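Local coordinates for protein drebrin (Homo sapiens, PDB 5Y1Z) that probably binds actin filaments through the ADF-homology domain modelled here, at residues D125-A128 with G129-G132; L53-L56 with S57-E61. One frame throughout, in Å; residues are numbered along the deposited sequence.

Contact 1: residues D125-A128 with G129-G132; sequences DIDA and GAIG
Asp127 sits at the N-cap of helix 128-134, where its carboxylate turns back onto the first turn and accepts a hydrogen bond from Ala130. The bond from Ala130 N to Asp127 OD1 is 2.7 Å long with an N-H...O angle of 161°; the donor meets the oxygen on its anti side, a little out of the carboxylate plane. With CG anti to the backbone N (chi1 -177°), the short side chain brings OD1 over the N-H groups of the first turn, and Gly129 N is 2.9 Å from the same OD1. Aspartate suits this place because its negative charge is likely to interact favourably with the positive end of the helix dipole. The backbone takes over at once: Ile131 N bonds to Asp127 O at 3.0 Å, almost straight at 175°, and Gly132 N to Ala128 O at 2.9 Å. Ala130 rests its CB 3.7 Å from Asp127 OD1, a methyl small enough to pack beside the cap. On the apolar side, Ile126 CG2 and Ile131 CD1 approach loosely, at 4.4 Å. Just before the cap, Asp125 OD1 accepts from Ser121 N and Ser122 N, which links it to the residues just after strand 116-120. Ile126 leans on Ala120 and Ile85, while Ile131 reaches Val118 and Val83, laying the start of the helix against strands 116-120 and 81-88.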
loop_
_atom_site.group_PDB
_atom_site.type_symbol
_atom_site.label_atom_id
_atom_site.label_comp_id
_atom_site.label_asym_id
_atom_site.label_seq_id
_atom_site.Cartn_x
_atom_site.Cartn_y
_atom_site.Cartn_z
ATOM N N ASP A 125 21.977 -15.928 10.464
ATOM C CA ASP A 125 21.866 -14.481 10.319
ATOM C C ASP A 125 21.387 -13.813 11.599
ATOM O O ASP A 125 21.407 -12.580 11.686
ATOM C CB ASP A 125 20.908 -14.124 9.178
ATOM C CG ASP A 125 21.369 -14.645 7.824
ATOM O OD1 ASP A 125 20.501 -14.965 6.978
ATOM O OD2 ASP A 125 22.590 -14.764 7.603
ATOM N N ILE A 126 20.993 -14.593 12.601
ATOM C CA ILE A 126 20.381 -14.057 13.810
ATOM C C ILE A 126 21.310 -14.234 14.998
ATOM O O ILE A 126 21.118 -15.125 15.832
ATOM C CB ILE A 126 19.017 -14.725 14.035
ATOM C CG1 ILE A 126 18.162 -14.483 12.788
ATOM C CG2 ILE A 126 18.339 -14.235 15.314
ATOM C CD1 ILE A 126 16.875 -15.149 12.825
ATOM N N ASP A 127 22.323 -13.372 15.071
ATOM C CA ASP A 127 23.324 -13.367 16.136
ATOM C C ASP A 127 22.965 -12.307 17.173
ATOM O O ASP A 127 23.071 -11.105 16.901
ATOM C CB ASP A 127 24.713 -13.115 15.556
ATOM C CG ASP A 127 25.787 -13.172 16.595
ATOM O OD1 ASP A 127 25.924 -12.193 17.356
ATOM O OD2 ASP A 127 26.486 -14.200 16.664
ATOM N N ALA A 128 22.582 -12.764 18.371
ATOM C CA ALA A 128 22.178 -11.860 19.447
ATOM C C ALA A 128 23.218 -10.771 19.711
ATOM O O ALA A 128 22.863 -9.607 19.954
ATOM C CB ALA A 128 21.902 -12.669 20.714
ATOM N N GLY A 129 24.506 -11.126 19.666
ATOM C CA GLY A 129 25.543 -10.116 19.816
ATOM C C GLY A 129 25.496 -9.062 18.722
ATOM O O GLY A 129 25.388 -7.868 19.004
ATOM N N ALA A 130 25.533 -9.490 17.457
ATOM C CA ALA A 130 25.570 -8.539 16.349
ATOM C C ALA A 130 24.377 -7.594 16.394
ATOM O O ALA A 130 24.523 -6.373 16.232
ATOM C CB ALA A 130 25.619 -9.289 15.022
ATOM N N ILE A 131 23.183 -8.143 16.617
ATOM C CA ILE A 131 21.997 -7.304 16.768
ATOM C C ILE A 131 22.165 -6.337 17.944
ATOM O O ILE A 131 21.829 -5.150 17.840
ATOM C CB ILE A 131 20.743 -8.185 16.919
ATOM C CG1 ILE A 131 20.394 -8.836 15.577
ATOM C CG2 ILE A 131 19.571 -7.372 17.451
ATOM C CD1 ILE A 131 19.369 -9.931 15.661
ATOM N N GLY A 132 22.700 -6.820 19.071
ATOM C CA GLY A 132 22.884 -5.938 20.214
ATOM C C GLY A 132 23.791 -4.761 19.907
ATOM O O GLY A 132 23.457 -3.609 20.202
#

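Contact 2: residues L53-L56 with S57-E61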
loop_
_atom_site.group_PDB
_atom_site.type_symbol
_atom_site.label_atom_id
_atom_site.label_comp_id
_atom_site.label_asym_id
_atom_site.label_seq_id
_atom_site.Cartn_x
_atom_site.Cartn_y
_atom_site.Cartn_z
ATOM N N LEU A 53 15.817 -13.829 21.358
ATOM C CA LEU A 53 16.277 -14.173 20.016
ATOM C C LEU A 53 16.711 -15.629 19.927
ATOM O O LEU A 53 16.528 -16.282 18.890
ATOM C CB LEU A 53 17.432 -13.264 19.636
ATOM C CG LEU A 53 17.068 -11.830 19.295
ATOM C CD1 LEU A 53 18.356 -11.042 19.153
ATOM C CD2 LEU A 53 16.263 -11.810 17.996
ATOM N N GLN A 54 17.306 -16.151 21.002
ATOM C CA GLN A 54 17.823 -17.511 20.944
ATOM C C GLN A 54 16.692 -18.489 20.709
ATOM O O GLN A 54 16.785 -19.371 19.853
ATOM C CB GLN A 54 18.573 -17.846 22.225
ATOM C CG GLN A 54 19.052 -19.284 22.331
ATOM C CD GLN A 54 19.146 -19.728 23.790
ATOM O OE1 GLN A 54 18.307 -19.335 24.618
ATOM N NE2 GLN A 54 20.170 -20.519 24.118
ATOM N N GLU A 55 15.596 -18.319 21.446
ATOM C CA GLU A 55 14.441 -19.177 21.251
ATOM C C GLU A 55 13.761 -18.878 19.927
ATOM O O GLU A 55 13.423 -19.797 19.175
ATOM C CB GLU A 55 13.467 -19.000 22.410
ATOM C CG GLU A 55 12.135 -19.704 22.241
ATOM C CD GLU A 55 12.251 -21.222 22.324
ATOM O OE1 GLU A 55 11.352 -21.912 21.798
ATOM O OE2 GLU A 55 13.220 -21.723 22.934
ATOM N N LEU A 56 13.572 -17.592 19.611
ATOM C CA LEU A 56 12.818 -17.244 18.416
ATOM C C LEU A 56 13.456 -17.857 17.171
ATOM O O LEU A 56 12.760 -18.477 16.353
ATOM C CB LEU A 56 12.705 -15.730 18.292
ATOM C CG LEU A 56 12.315 -15.194 16.900
ATOM C CD1 LEU A 56 10.880 -15.539 16.514
ATOM C CD2 LEU A 56 12.532 -13.706 16.879
ATOM N N SER A 57 14.787 -17.811 17.067
ATOM C CA SER A 57 15.434 -18.375 15.880
ATOM C C SER A 57 15.061 -19.844 15.645
ATOM O O SER A 57 15.166 -20.321 14.510
ATOM C CB SER A 57 16.937 -18.217 15.989
ATOM O OG SER A 57 17.287 -18.436 17.327
ATOM N N GLY A 58 14.600 -20.561 16.675
ATOM C CA GLY A 58 14.199 -21.950 16.526
ATOM C C GLY A 58 12.858 -22.188 15.834
ATOM O O GLY A 58 12.534 -23.343 15.534
ATOM N N HIS A 59 12.045 -21.149 15.632
ATOM C CA HIS A 59 10.730 -21.329 15.043
ATOM C C HIS A 59 10.643 -20.881 13.608
ATOM O O HIS A 59 9.556 -20.969 13.036
ATOM C CB HIS A 59 9.652 -20.586 15.859
ATOM C CG HIS A 59 9.522 -21.086 17.263
ATOM N ND1 HIS A 59 10.377 -20.699 18.275
ATOM C CD2 HIS A 59 8.656 -21.963 17.817
ATOM C CE1 HIS A 59 10.048 -21.326 19.388
ATOM N NE2 HIS A 59 9.008 -22.098 19.137
ATOM N N PHE A 60 11.745 -20.433 13.002
ATOM C CA PHE A 60 11.686 -19.947 11.629
ATOM C C PHE A 60 11.592 -21.124 10.670
ATOM O O PHE A 60 12.265 -22.139 10.856
ATOM C CB PHE A 60 12.904 -19.074 11.301
ATOM C CG PHE A 60 12.886 -17.697 11.962
ATOM C CD1 PHE A 60 11.931 -16.758 11.630
ATOM C CD2 PHE A 60 13.840 -17.352 12.920
ATOM C CE1 PHE A 60 11.915 -15.497 12.222
ATOM C CE2 PHE A 60 13.830 -16.108 13.526
ATOM C CZ PHE A 60 12.866 -15.177 13.184
ATOM N N GLU A 61 10.790 -20.977 9.620
ATOM C CA GLU A 61 10.536 -22.071 8.687
ATOM C C GLU A 61 11.103 -21.726 7.312
ATOM O O GLU A 61 10.991 -20.585 6.846
ATOM C CB GLU A 61 9.030 -22.393 8.603
ATOM C CG GLU A 61 8.376 -22.589 9.982
ATOM C CD GLU A 61 6.877 -22.953 9.960
ATOM O OE1 GLU A 61 6.360 -23.505 8.936
ATOM O OE2 GLU A 61 6.217 -22.686 11.005
#
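The imidazole of His59 turns its edge to the backbone of helix 52-56: Leu56 O and the CG of Glu55 both lie near the ring plane. ND1 of His59 gives a weak, bent hydrogen bond to Glu55 O, 3.3 Å long with an angle of 135° at the hydrogen. The placing of the Glu55 carboxylate against this ring is doubtful. The phenyl of Phe60 is met obliquely by the Leu56 branch point, with Leu56 CG 3.8 Å from Phe60 CZ; Leu56 CG stands anti to the backbone N (chi1 163°), which swings it toward the ring, and both methyls lie at about the same distance from CZ. Phe60 also stacks with Trp87, and His59 meets the ring of Trp31. In this ADF-homology fold the segment leads from helix 52-56 toward strand 65-72, and its backbone bonds change pattern on the way. Ser57 N bonds to Leu53 O at 2.9 Å, the i+4 pattern, then Gly58 N to Glu55 O at 2.9 Å and His59 N to Leu56 O at 2.9 Å, the i+3 pattern. With an alanine at His59, Glu55 O is likely to lose its weak side-chain donor and a gap to open beside Trp31. Ser57 suits the turn because its small hydroxyl can fold back on the helix: OG lies 2.7 Å from Gln54 O and 2.8 Å from Leu53 O. Toward the sheet, Leu53 and Leu56 press on Cys70 and Phe60 on Met66.

Contact 1 is the start of one helix and contact 2 the turn that follows helix 52-56 in the chain, together with that helix's residues 53-56; their centres lie 12 Å apart. They meet through apolar groups: Ile131 CD1 is 3.8 Å from Leu53 CD1, Ala128 CA 3.9 Å from that same CD1, and Ile126 CG2 4.2 Å from Leu53 CD2. The CD1 end of Ile126 reaches the Phe60 ring as well. Leu53, Leu56 and Phe60 of contact 2 and Ile126 of contact 1 all rest on Ile85, so strand 81-88 forms a common floor beneath both. Ile126, Ala128 and Ile131 thus meet Leu53 and Phe60 over the central sheet.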